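PDB 4K9S: GDSL-like Lipase/Acylhydrolase family protein from Neisseria meningitidis, which probably hydrolyses ester bonds as an SGNH-type esterase, consistent with removal of O-acetyl groups from peptidoglycan. Local coordinates for residues 280-285 with 319-324; 151-156 with 177-182; 145-150 with 203-208; 75-80 with 363-368. One frame throughout, in Å; residues are numbered along the deposited sequence. Where two conformers were deposited one is given.

Interaction 1: 280-285 with 319-324; sequences AGILII and GQTMFW
Ile282 O is gripped twice from the neighbouring strand: Met322 N reaches it at 3.0 Å, nearly in line with the carbonyl, and Thr321 OG1 adds a weak second bond. These are parallel beta strands of the Rossmann-like SGNH hydrolase core, the two ends of a beta-alpha-beta unit that runs from strand 281-286 through helix 305-318 to strand 322-325. The ladder goes on with Ile284 N to Met322 O at 2.8 Å, N-H...O angle 170°, and then Trp324 N to Ile284 O, so Ile284 bonds to the residues before and after its bridge partner Phe323. Side chains alternate between the two faces. Leu283, Met322, Ile285 and Trp324 share one face with side chains of the flanking strands, Leu28 beside Leu283, Met322 and Trp324, and Ile244 beside Leu283 and Ile285; Ile284 and Phe323 lie on the other, under helix 305-318. With CG anti to the backbone N (chi1 -174°), Leu283 swings CD2 back over the partner strand, 3.6 Å from Met322 CB. On the helix side, Thr321 CG2 meets Ile284 CG1 at 3.5 Å, the two side chains crossing at about a right angle. Ile285 and Trp324 instead run side by side, pointing the same way. The isoleucine does not sit over the indole but at its rim, with CG2 in the ring plane, 3.8 Å from Trp324 CE3.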
loop_
_atom_site.group_PDB
_atom_site.type_symbol
_atom_site.label_atom_id
_atom_site.label_comp_id
_atom_site.label_asym_id
_atom_site.label_seq_id
_atom_site.Cartn_x
_atom_site.Cartn_y
_atom_site.Cartn_z
ATOM N N ALA A 280 0.010 -12.305 -9.582
ATOM C CA ALA A 280 -0.430 -10.928 -9.349
ATOM C C ALA A 280 -0.391 -10.074 -10.609
ATOM O O ALA A 280 0.389 -10.342 -11.518
ATOM C CB ALA A 280 0.409 -10.273 -8.270
ATOM N N GLY A 281 -1.249 -9.060 -10.664
ATOM C CA GLY A 281 -1.110 -7.990 -11.632
ATOM C C GLY A 281 -0.255 -6.909 -10.999
ATOM O O GLY A 281 -0.281 -6.730 -9.774
ATOM N N ILE A 282 0.521 -6.202 -11.815
ATOM C CA ILE A 282 1.342 -5.099 -11.317
ATOM C C ILE A 282 0.933 -3.753 -11.946
ATOM O O ILE A 282 0.781 -3.643 -13.161
ATOM C CB ILE A 282 2.844 -5.368 -11.533
ATOM C CG1 ILE A 282 3.235 -6.726 -10.938
ATOM C CG2 ILE A 282 3.683 -4.251 -10.929
ATOM C CD1 ILE A 282 4.735 -7.041 -11.006
ATOM N N LEU A 283 0.749 -2.732 -11.114
ATOM C CA LEU A 283 0.298 -1.425 -11.604
ATOM C C LEU A 283 1.227 -0.304 -11.122
ATOM O O LEU A 283 1.371 -0.075 -9.919
ATOM C CB LEU A 283 -1.153 -1.165 -11.160
ATOM C CG LEU A 283 -1.968 0.058 -11.631
ATOM C CD1 LEU A 283 -2.144 1.037 -10.503
ATOM C CD2 LEU A 283 -1.364 0.770 -12.825
ATOM N N ILE A 284 1.850 0.386 -12.069
ATOM C CA ILE A 284 2.743 1.482 -11.758
ATOM C C ILE A 284 2.056 2.842 -11.901
ATOM O O ILE A 284 1.564 3.206 -12.973
ATOM C CB ILE A 284 4.039 1.423 -12.623
ATOM C CG1 ILE A 284 4.848 0.174 -12.259
ATOM C CG2 ILE A 284 4.872 2.689 -12.433
ATOM C CD1 ILE A 284 6.160 0.036 -12.971
ATOM N N ILE A 285 2.015 3.586 -10.806
ATOM C CA ILE A 285 1.467 4.927 -10.830
ATOM C C ILE A 285 2.571 5.947 -11.057
ATOM O O ILE A 285 3.415 6.179 -10.170
ATOM C CB ILE A 285 0.761 5.266 -9.518
ATOM C CG1 ILE A 285 -0.399 4.301 -9.278
ATOM C CG2 ILE A 285 0.261 6.711 -9.549
ATOM C CD1 ILE A 285 -1.439 4.862 -8.367
ATOM N N GLY A 319 8.490 -4.359 -18.310
ATOM C CA GLY A 319 7.991 -5.325 -17.347
ATOM C C GLY A 319 6.560 -5.767 -17.589
ATOM O O GLY A 319 6.017 -6.540 -16.815
ATOM N N GLN A 320 5.950 -5.267 -18.660
ATOM C CA GLN A 320 4.612 -5.691 -19.082
ATOM C C GLN A 320 3.550 -5.385 -18.025
ATOM O O GLN A 320 2.598 -6.133 -17.807
ATOM C CB GLN A 320 4.620 -7.162 -19.485
ATOM C CG GLN A 320 5.536 -7.447 -20.669
ATOM C CD GLN A 320 5.659 -8.926 -20.972
ATOM O OE1 GLN A 320 6.759 -9.468 -21.012
ATOM N NE2 GLN A 320 4.531 -9.584 -21.193
ATOM N N THR A 321 3.721 -4.228 -17.412
ATOM C CA THR A 321 2.929 -3.790 -16.282
ATOM C C THR A 321 1.793 -2.872 -16.767
ATOM O O THR A 321 1.745 -2.529 -17.946
ATOM C CB THR A 321 3.910 -3.131 -15.267
ATOM O OG1 THR A 321 3.938 -3.897 -14.070
ATOM C CG2 THR A 321 3.569 -1.739 -14.943
HETATM N N MSE A 322 0.846 -2.529 -15.899
HETATM C CA MSE A 322 -0.077 -1.431 -16.192
HETATM C C MSE A 322 0.524 -0.096 -15.738
HETATM O O MSE A 322 1.228 -0.035 -14.736
HETATM C CB MSE A 322 -1.430 -1.650 -15.504
HETATM C CG MSE A 322 -2.341 -2.643 -16.203
HETATM SE SE MSE A 322 -3.736 -3.281 -14.998
HETATM C CE MSE A 322 -2.632 -4.217 -13.711
ATOM N N PHE A 323 0.233 0.977 -16.465
ATOM C CA PHE A 323 0.774 2.281 -16.112
ATOM C C PHE A 323 -0.332 3.301 -16.035
ATOM O O PHE A 323 -1.022 3.553 -17.024
ATOM C CB PHE A 323 1.829 2.735 -17.126
ATOM C CG PHE A 323 2.392 4.100 -16.841
ATOM C CD1 PHE A 323 3.359 4.273 -15.863
ATOM C CD2 PHE A 323 1.959 5.206 -17.551
ATOM C CE1 PHE A 323 3.874 5.530 -15.588
ATOM C CE2 PHE A 323 2.466 6.466 -17.288
ATOM C CZ PHE A 323 3.426 6.632 -16.297
ATOM N N TRP A 324 -0.518 3.889 -14.861
ATOM C CA TRP A 324 -1.520 4.933 -14.725
ATOM C C TRP A 324 -0.810 6.265 -14.625
ATOM O O TRP A 324 0.011 6.456 -13.736
ATOM C CB TRP A 324 -2.388 4.701 -13.491
ATOM C CG TRP A 324 -3.578 5.604 -13.421
ATOM C CD1 TRP A 324 -4.686 5.561 -14.219
ATOM C CD2 TRP A 324 -3.796 6.674 -12.490
ATOM N NE1 TRP A 324 -5.575 6.544 -13.846
ATOM C CE2 TRP A 324 -5.048 7.238 -12.787
ATOM C CE3 TRP A 324 -3.056 7.198 -11.429
ATOM C CZ2 TRP A 324 -5.570 8.301 -12.067
ATOM C CZ3 TRP A 324 -3.574 8.246 -10.723
ATOM C CH2 TRP A 324 -4.820 8.790 -11.040
#

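Interaction 2: 151-156 with 177-182; sequences LFAKPL and QVLDTG
Leu151, Gln177 and Leu179 carry most of this contact, all three with side chains on the same face of the sheet. Leu151 and Leu179 form a hydrogen-bonded pair: Leu179 N gives to Leu151 O at 2.8 Å, and Leu151 N returns a bond to Leu179 O. Above the pair, Leu151 CD1 lies 3.9 Å from Leu179 CB, while the other end of Leu179 reaches along the strand, bringing CD2 to 3.7 Å from Ala153 CB. Leu179 thus spans two residues of its partner strand, touching Leu151 through its CB and Ala153 through a methyl. Strands 147-155 and 177-183 are antiparallel neighbours in a five-stranded sheet of the beta-rich part assigned to the peptidoglycan O-acetylesterase N-terminal family; 177-183 is its edge strand within the chain, and the N-to-C directions of the short segments are 122° apart, well short of the 180° of straight antiparallel strands. Gln177 makes the second hydrogen-bonded pair, with Ala153: its O accepts from Ala153 N at 2.8 Å, and its N gives to Ala153 O. Its CG stands between the backbone N and the carbonyl carbon (chi1 55°), which sets this methylene 3.5 Å from Ala153 O. The amide beyond is held by the loop before its strand, where OE1 accepts from Asn172 N and NE2 bonds to Gly175 O. On the opposite face of the sheet, Val178 CG2 rests over the Phe152 ring, 3.9 Å from its centroid and 20° off the normal, a CH-pi contact; Trp88 also meets that ring.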
loop_
_atom_site.group_PDB
_atom_site.type_symbol
_atom_site.label_atom_id
_atom_site.label_comp_id
_atom_site.label_asym_id
_atom_site.label_seq_id
_atom_site.Cartn_x
_atom_site.Cartn_y
_atom_site.Cartn_z
ATOM N N LEU A 151 -1.239 -11.915 11.242
ATOM C CA LEU A 151 -0.292 -10.920 11.731
ATOM C C LEU A 151 1.111 -11.292 11.315
ATOM O O LEU A 151 1.554 -12.427 11.524
ATOM C CB LEU A 151 -0.272 -10.876 13.254
ATOM C CG LEU A 151 -1.513 -10.818 14.120
ATOM C CD1 LEU A 151 -2.256 -12.157 14.198
ATOM C CD2 LEU A 151 -1.044 -10.391 15.473
ATOM N N PHE A 152 1.838 -10.340 10.754
ATOM C CA PHE A 152 3.273 -10.507 10.708
ATOM C C PHE A 152 3.755 -10.350 12.147
ATOM O O PHE A 152 3.329 -9.432 12.839
ATOM C CB PHE A 152 3.904 -9.472 9.798
ATOM C CG PHE A 152 3.806 -9.816 8.349
ATOM C CD1 PHE A 152 4.737 -10.646 7.761
ATOM C CD2 PHE A 152 2.783 -9.320 7.571
ATOM C CE1 PHE A 152 4.648 -10.962 6.419
ATOM C CE2 PHE A 152 2.698 -9.638 6.243
ATOM C CZ PHE A 152 3.630 -10.459 5.668
ATOM N N ALA A 153 4.610 -11.250 12.614
ATOM C CA ALA A 153 4.978 -11.233 14.020
ATOM C C ALA A 153 6.297 -11.935 14.277
ATOM O O ALA A 153 6.591 -12.954 13.673
ATOM C CB ALA A 153 3.888 -11.878 14.842
ATOM N N LYS A 154 7.092 -11.378 15.175
ATOM C CA LYS A 154 8.325 -12.015 15.586
ATOM C C LYS A 154 8.448 -11.951 17.089
ATOM O O LYS A 154 8.581 -10.866 17.663
ATOM C CB LYS A 154 9.540 -11.356 14.934
ATOM C CG LYS A 154 10.881 -11.896 15.454
ATOM C CD LYS A 154 12.065 -11.199 14.790
ATOM C CE LYS A 154 12.026 -9.687 15.038
ATOM N NZ LYS A 154 13.210 -9.002 14.439
ATOM N N PRO A 155 8.431 -13.122 17.739
ATOM C CA PRO A 155 8.491 -13.184 19.195
ATOM C C PRO A 155 9.933 -13.025 19.631
ATOM O O PRO A 155 10.845 -13.277 18.842
ATOM C CB PRO A 155 8.008 -14.603 19.480
ATOM C CG PRO A 155 8.541 -15.381 18.337
ATOM C CD PRO A 155 8.488 -14.468 17.138
ATOM N N LEU A 156 10.142 -12.599 20.867
ATOM C CA LEU A 156 11.489 -12.507 21.406
ATOM C C LEU A 156 12.047 -13.914 21.560
ATOM O O LEU A 156 13.215 -14.156 21.282
ATOM C CB LEU A 156 11.461 -11.793 22.755
ATOM C CG LEU A 156 12.767 -11.659 23.534
ATOM C CD1 LEU A 156 13.900 -11.115 22.669
ATOM C CD2 LEU A 156 12.523 -10.742 24.704
ATOM N N GLN A 177 7.250 -14.253 11.135
ATOM C CA GLN A 177 6.357 -15.244 10.561
ATOM C C GLN A 177 4.956 -14.668 10.511
ATOM O O GLN A 177 4.685 -13.615 11.098
ATOM C CB GLN A 177 6.395 -16.542 11.383
ATOM C CG GLN A 177 6.080 -16.335 12.851
ATOM C CD GLN A 177 6.437 -17.535 13.720
ATOM O OE1 GLN A 177 5.635 -18.447 13.906
ATOM N NE2 GLN A 177 7.645 -17.525 14.267
ATOM N N VAL A 178 4.060 -15.333 9.794
ATOM C CA VAL A 178 2.661 -14.931 9.824
ATOM C C VAL A 178 1.851 -15.831 10.759
ATOM O O VAL A 178 1.887 -17.056 10.656
ATOM C CB VAL A 178 2.034 -14.931 8.422
ATOM C CG1 VAL A 178 0.547 -14.681 8.515
ATOM C CG2 VAL A 178 2.701 -13.889 7.541
ATOM N N LEU A 179 1.121 -15.208 11.672
ATOM C CA LEU A 179 0.243 -15.914 12.589
ATOM C C LEU A 179 -1.155 -15.915 11.982
ATOM O O LEU A 179 -1.672 -14.849 11.653
ATOM C CB LEU A 179 0.212 -15.173 13.923
ATOM C CG LEU A 179 1.172 -15.519 15.058
ATOM C CD1 LEU A 179 2.539 -16.020 14.589
ATOM C CD2 LEU A 179 1.313 -14.303 15.933
ATOM N N ASP A 180 -1.759 -17.095 11.823
ATOM C CA ASP A 180 -3.112 -17.191 11.256
ATOM C C ASP A 180 -4.139 -17.503 12.322
ATOM O O ASP A 180 -4.037 -18.515 13.018
ATOM C CB ASP A 180 -3.196 -18.273 10.173
ATOM C CG ASP A 180 -2.461 -17.890 8.905
ATOM O OD1 ASP A 180 -2.185 -16.677 8.704
ATOM O OD2 ASP A 180 -2.162 -18.806 8.111
ATOM N N THR A 181 -5.127 -16.634 12.458
ATOM C CA THR A 181 -6.142 -16.842 13.473
ATOM C C THR A 181 -7.467 -16.272 12.994
ATOM O O THR A 181 -7.676 -16.117 11.798
ATOM C CB THR A 181 -5.713 -16.256 14.853
ATOM O OG1 THR A 181 -6.677 -16.605 15.852
ATOM C CG2 THR A 181 -5.560 -14.738 14.793
ATOM N N GLY A 182 -8.361 -15.968 13.925
ATOM C CA GLY A 182 -9.679 -15.492 13.569
ATOM C C GLY A 182 -10.307 -14.791 14.749
ATOM O O GLY A 182 -10.161 -15.233 15.885
#

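Interaction 3: 145-150 with 203-208; sequences SKQRVS and ENPAGG
Arg148 reaches from strand 147-155 across to Glu203, the two forming an antiparallel hydrogen-bonded pair where strand 195-203 ends and the chain enters a type I beta turn from Asn204 to Gly207. Arg148 N gives to Glu203 O at 3.0 Å, and Glu203 N gives back to Arg148 O. Along the arginine, CB lies 3.8 Å from that same Glu203 O. CG, anti to the carbonyl carbon (chi1 -51°), passes Pro205 CB as the two side chains slide past each other in opposite directions. After a bend at chi3, NE makes a weak bond to Glu203 OE1. NH2 makes the firmer one, a salt bridge of 3.0 Å to Glu203 OE1. This oxygen lies in the guanidinium plane, but NH2 meets it from well above the carboxylate plane, the guanidinium and carboxylate planes lying 81° apart. Each charged group also has a partner on strand 53-60: NH2 bonds to Thr53 OG1, and Glu203 OE2 forms a salt bridge with Arg55. The network therefore ties the end of the beta-rich part to the central hydrolase sheet. Over one guanidinium face sits Asn204 O. Arg148 NH1 ends 3.5 Å from Pro205 CA. The turn itself is braced by an Asx turn, in which Ala206 N gives to Asn204 OD1 at 2.7 Å.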
loop_
_atom_site.group_PDB
_atom_site.type_symbol
_atom_site.label_atom_id
_atom_site.label_comp_id
_atom_site.label_asym_id
_atom_site.label_seq_id
_atom_site.Cartn_x
_atom_site.Cartn_y
_atom_site.Cartn_z
ATOM N N SER A 145 -18.957 -9.433 13.291
ATOM C CA SER A 145 -18.908 -10.883 13.140
ATOM C C SER A 145 -17.460 -11.330 12.920
ATOM O O SER A 145 -16.625 -10.553 12.470
ATOM C CB SER A 145 -19.786 -11.332 11.975
ATOM O OG SER A 145 -19.291 -10.812 10.753
ATOM N N LYS A 146 -17.171 -12.586 13.245
ATOM C CA LYS A 146 -15.789 -13.056 13.243
ATOM C C LYS A 146 -15.118 -13.031 11.878
ATOM O O LYS A 146 -15.591 -13.639 10.921
ATOM C CB LYS A 146 -15.665 -14.435 13.897
ATOM C CG LYS A 146 -15.665 -14.359 15.408
ATOM C CD LYS A 146 -15.501 -15.710 16.039
ATOM C CE LYS A 146 -16.044 -15.674 17.438
ATOM N NZ LYS A 146 -17.415 -15.114 17.393
ATOM N N GLN A 147 -14.000 -12.316 11.819
ATOM C CA GLN A 147 -13.232 -12.126 10.588
ATOM C C GLN A 147 -11.940 -12.934 10.575
ATOM O O GLN A 147 -11.515 -13.461 11.601
ATOM C CB GLN A 147 -12.915 -10.645 10.390
ATOM C CG GLN A 147 -14.155 -9.813 10.123
ATOM C CD GLN A 147 -13.838 -8.366 9.870
ATOM O OE1 GLN A 147 -14.174 -7.495 10.675
ATOM N NE2 GLN A 147 -13.182 -8.094 8.747
ATOM N N ARG A 148 -11.321 -13.032 9.402
ATOM C CA ARG A 148 -10.058 -13.745 9.270
ATOM C C ARG A 148 -8.926 -12.794 9.650
ATOM O O ARG A 148 -8.921 -11.647 9.216
ATOM C CB ARG A 148 -9.887 -14.311 7.850
ATOM C CG ARG A 148 -11.097 -15.135 7.372
ATOM C CD ARG A 148 -10.852 -15.904 6.064
ATOM N NE ARG A 148 -10.474 -15.012 4.976
ATOM C CZ ARG A 148 -11.107 -14.920 3.805
ATOM N NH1 ARG A 148 -12.167 -15.689 3.542
ATOM N NH2 ARG A 148 -10.665 -14.054 2.890
ATOM N N VAL A 149 -8.000 -13.258 10.492
ATOM C CA VAL A 149 -6.904 -12.416 10.978
ATOM C C VAL A 149 -5.536 -13.069 10.806
ATOM O O VAL A 149 -5.318 -14.196 11.226
ATOM C CB VAL A 149 -7.073 -12.007 12.466
ATOM C CG1 VAL A 149 -5.846 -11.241 12.958
ATOM C CG2 VAL A 149 -8.325 -11.182 12.670
ATOM N N SER A 150 -4.630 -12.344 10.167
ATOM C CA SER A 150 -3.231 -12.720 10.074
ATOM C C SER A 150 -2.342 -11.573 10.577
ATOM O O SER A 150 -2.647 -10.401 10.358
ATOM C CB SER A 150 -2.858 -13.086 8.638
ATOM O OG SER A 150 -3.329 -14.372 8.312
ATOM N N GLU A 203 -9.887 -9.623 7.234
ATOM C CA GLU A 203 -10.700 -9.883 6.043
ATOM C C GLU A 203 -12.109 -10.440 6.334
ATOM O O GLU A 203 -12.255 -11.388 7.109
ATOM C CB GLU A 203 -9.978 -10.895 5.158
ATOM C CG GLU A 203 -8.735 -10.388 4.457
ATOM C CD GLU A 203 -8.023 -11.496 3.742
ATOM O OE1 GLU A 203 -8.301 -12.666 4.097
ATOM O OE2 GLU A 203 -7.203 -11.214 2.834
ATOM N N ASN A 204 -13.140 -9.867 5.713
ATOM C CA ASN A 204 -14.477 -10.460 5.770
ATOM C C ASN A 204 -14.430 -11.852 5.146
ATOM O O ASN A 204 -13.969 -12.009 4.019
ATOM C CB ASN A 204 -15.481 -9.591 5.014
ATOM C CG ASN A 204 -16.937 -10.057 5.190
ATOM O OD1 ASN A 204 -17.218 -11.242 5.323
ATOM N ND2 ASN A 204 -17.864 -9.106 5.196
ATOM N N PRO A 205 -14.915 -12.873 5.868
ATOM C CA PRO A 205 -14.880 -14.228 5.301
ATOM C C PRO A 205 -15.903 -14.466 4.178
ATOM O O PRO A 205 -15.861 -15.515 3.526
ATOM C CB PRO A 205 -15.191 -15.118 6.510
ATOM C CG PRO A 205 -15.952 -14.248 7.429
ATOM C CD PRO A 205 -15.391 -12.869 7.260
ATOM N N ALA A 206 -16.807 -13.515 3.965
ATOM C CA ALA A 206 -17.757 -13.595 2.859
ATOM C C ALA A 206 -17.106 -13.214 1.525
ATOM O O ALA A 206 -17.760 -13.204 0.482
ATOM C CB ALA A 206 -18.982 -12.712 3.133
ATOM N N GLY A 207 -15.817 -12.893 1.563
ATOM C CA GLY A 207 -15.081 -12.559 0.358
ATOM C C GLY A 207 -15.240 -11.114 -0.068
ATOM O O GLY A 207 -15.837 -10.320 0.645
ATOM N N GLY A 208 -14.709 -10.766 -1.234
ATOM C CA GLY A 208 -14.809 -9.394 -1.722
ATOM C C GLY A 208 -13.482 -8.704 -1.971
ATOM O O GLY A 208 -12.495 -9.351 -2.272
#

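Interaction 4: 75-80 with 363-368; sequences KRLQKT and MLADSL
The guanidinium of Arg76 has Ala365 CB over one face, 3.9 Å above its plane and displaced toward the rim, and Asp366 OD1 at its edge. The edge contact is a salt bridge: NH2 of Arg76 gives to OD1 of Asp366 at 2.7 Å in a fairly straight N-H...O bond. OD1 lies close to the guanidinium plane and is approached nearly along its own C-O axis, while the carboxylate as a whole is turned 59° from the guanidinium. One face of the arginine head is thus used for apolar contact and one edge for charge. CG of Arg76 stands anti to the backbone N (chi1 164°), which puts this methylene 3.7 Å from Ala365 CB, and a bend at chi2 then carries the head across to the aspartate. A second acid shares the load, since Arg76 NE forms a salt bridge with Glu369, one turn further along the same helix as Ala365; two acidic side chains probably balance its charge and limit the rotation of the head. Deeper in the interface the contact is apolar. Leu77 CD2 lies 4.1 Å from Ala365 CB, and Leu77 CD1 approaches Leu368 CD2 more loosely at 4.3 Å. The small alanine faces helix 68-81 where the CA atoms of Leu77 and Ala365 are nearest, yet the axes of the short helical segments come no nearer than 10.3 Å, their directions 32° apart. This is helix-helix packing in the SGNH hydrolase domain, an alpha/beta fold, where the C-terminal helix 354-373 lies beside helix 68-81 along one side of the central sheet.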
loop_
_atom_site.group_PDB
_atom_site.type_symbol
_atom_site.label_atom_id
_atom_site.label_comp_id
_atom_site.label_asym_id
_atom_site.label_seq_id
_atom_site.Cartn_x
_atom_site.Cartn_y
_atom_site.Cartn_z
ATOM N N LYS A 75 -13.222 2.461 -0.684
ATOM C CA LYS A 75 -14.671 2.566 -0.547
ATOM C C LYS A 75 -15.376 2.479 -1.889
ATOM O O LYS A 75 -16.506 2.004 -1.974
ATOM C CB LYS A 75 -15.046 3.851 0.182
ATOM C CG LYS A 75 -14.336 3.983 1.509
ATOM C CD LYS A 75 -15.173 4.742 2.513
ATOM C CE LYS A 75 -14.745 4.383 3.928
ATOM N NZ LYS A 75 -14.601 2.910 4.090
ATOM N N ARG A 76 -14.701 2.916 -2.943
ATOM C CA ARG A 76 -15.282 2.850 -4.281
ATOM C C ARG A 76 -15.262 1.432 -4.881
ATOM O O ARG A 76 -16.278 0.938 -5.374
ATOM C CB ARG A 76 -14.559 3.824 -5.200
ATOM C CG ARG A 76 -14.806 3.572 -6.661
ATOM C CD ARG A 76 -16.206 4.007 -7.090
ATOM N NE ARG A 76 -16.305 3.906 -8.534
ATOM C CZ ARG A 76 -15.909 4.859 -9.369
ATOM N NH1 ARG A 76 -15.416 6.002 -8.891
ATOM N NH2 ARG A 76 -16.020 4.674 -10.679
ATOM N N LEU A 77 -14.111 0.777 -4.844
ATOM C CA LEU A 77 -14.012 -0.553 -5.425
ATOM C C LEU A 77 -14.778 -1.554 -4.594
ATOM O O LEU A 77 -15.233 -2.573 -5.104
ATOM C CB LEU A 77 -12.557 -0.995 -5.550
ATOM C CG LEU A 77 -11.690 -0.120 -6.443
ATOM C CD1 LEU A 77 -10.340 -0.807 -6.690
ATOM C CD2 LEU A 77 -12.414 0.212 -7.765
ATOM N N GLN A 78 -14.923 -1.262 -3.309
ATOM C CA GLN A 78 -15.676 -2.150 -2.433
ATOM C C GLN A 78 -17.177 -2.038 -2.703
ATOM O O GLN A 78 -17.917 -3.005 -2.537
ATOM C CB GLN A 78 -15.336 -1.897 -0.965
ATOM C CG GLN A 78 -14.159 -2.709 -0.506
ATOM C CD GLN A 78 -13.736 -2.374 0.900
ATOM O OE1 GLN A 78 -14.160 -1.365 1.459
ATOM N NE2 GLN A 78 -12.887 -3.222 1.484
ATOM N N LYS A 79 -17.603 -0.863 -3.146
ATOM C CA LYS A 79 -18.983 -0.653 -3.534
ATOM C C LYS A 79 -19.243 -1.406 -4.817
ATOM O O LYS A 79 -20.317 -1.967 -5.022
ATOM C CB LYS A 79 -19.260 0.837 -3.755
ATOM C CG LYS A 79 -20.452 1.363 -2.981
ATOM C CD LYS A 79 -21.728 0.580 -3.300
ATOM C CE LYS A 79 -22.922 1.154 -2.536
ATOM N NZ LYS A 79 -24.132 0.281 -2.586
ATOM N N THR A 80 -18.252 -1.408 -5.693
ATOM C CA THR A 80 -18.436 -2.000 -7.007
ATOM C C THR A 80 -18.402 -3.519 -6.930
ATOM O O THR A 80 -19.238 -4.184 -7.524
ATOM C CB THR A 80 -17.375 -1.509 -7.988
ATOM O OG1 THR A 80 -17.443 -0.087 -8.063
ATOM C CG2 THR A 80 -17.613 -2.093 -9.364
HETATM N N MSE A 363 -10.525 8.716 -10.434
HETATM C CA MSE A 363 -10.189 8.544 -11.839
HETATM C C MSE A 363 -9.485 7.209 -12.037
HETATM O O MSE A 363 -9.700 6.541 -13.046
HETATM C CB MSE A 363 -9.319 9.692 -12.355
HETATM C CG MSE A 363 -9.890 11.081 -12.094
HETATM SE SE MSE A 363 -8.872 12.472 -13.004
HETATM C CE MSE A 363 -8.922 13.855 -11.653
ATOM N N LEU A 364 -8.657 6.817 -11.070
ATOM C CA LEU A 364 -7.987 5.523 -11.145
ATOM C C LEU A 364 -9.042 4.433 -11.122
ATOM O O LEU A 364 -9.049 3.542 -11.969
ATOM C CB LEU A 364 -7.003 5.331 -9.992
ATOM C CG LEU A 364 -6.399 3.922 -9.873
ATOM C CD1 LEU A 364 -5.773 3.507 -11.177
ATOM C CD2 LEU A 364 -5.367 3.884 -8.777
ATOM N N ALA A 365 -9.947 4.536 -10.155
ATOM C CA ALA A 365 -11.086 3.638 -10.050
ATOM C C ALA A 365 -11.827 3.516 -11.379
ATOM O O ALA A 365 -12.063 2.400 -11.868
ATOM C CB ALA A 365 -12.013 4.128 -8.979
ATOM N N ASP A 366 -12.184 4.667 -11.948
ATOM C CA ASP A 366 -12.804 4.735 -13.269
ATOM C C ASP A 366 -12.072 3.882 -14.297
ATOM O O ASP A 366 -12.687 3.070 -14.981
ATOM C CB ASP A 366 -12.846 6.184 -13.764
ATOM C CG ASP A 366 -13.878 7.027 -13.031
ATOM O OD1 ASP A 366 -14.716 6.469 -12.289
ATOM O OD2 ASP A 366 -13.861 8.252 -13.225
ATOM N N SER A 367 -10.757 4.059 -14.386
ATOM C CA SER A 367 -9.939 3.338 -15.358
ATOM C C SER A 367 -9.929 1.835 -15.104
ATOM O O SER A 367 -10.046 1.037 -16.027
ATOM C CB SER A 367 -8.510 3.859 -15.332
ATOM O OG SER A 367 -8.473 5.255 -15.528
ATOM N N LEU A 368 -9.771 1.459 -13.842
ATOM C CA LEU A 368 -9.798 0.063 -13.441
ATOM C C LEU A 368 -11.124 -0.619 -13.797
ATOM O O LEU A 368 -11.138 -1.723 -14.334
ATOM C CB LEU A 368 -9.557 -0.035 -11.939
ATOM C CG LEU A 368 -8.185 -0.418 -11.412
ATOM C CD1 LEU A 368 -7.120 -0.127 -12.425
ATOM C CD2 LEU A 368 -7.920 0.333 -10.112
#

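Interactions 1 and 4 belong to the SGNH hydrolase part and touch: the indole of Trp324 in interaction 1 packs against helix 354-373, with its CZ2 3.6 Å from Leu364 N, and Ile285 CD1 meets Leu364 CD2. Interactions 2 and 3 share strand 147-155 and follow each other along it, their centres about 17 Å apart. They join where Ser150 OG and Asp180 OD1 lie 2.6 Å apart, a probable hydrogen bond. Interaction 3 lies between the two parts of the fold, about 6 Å from interaction 4 at the nearest atoms, whereas interactions 1 and 2 are about 30 Å apart between centres.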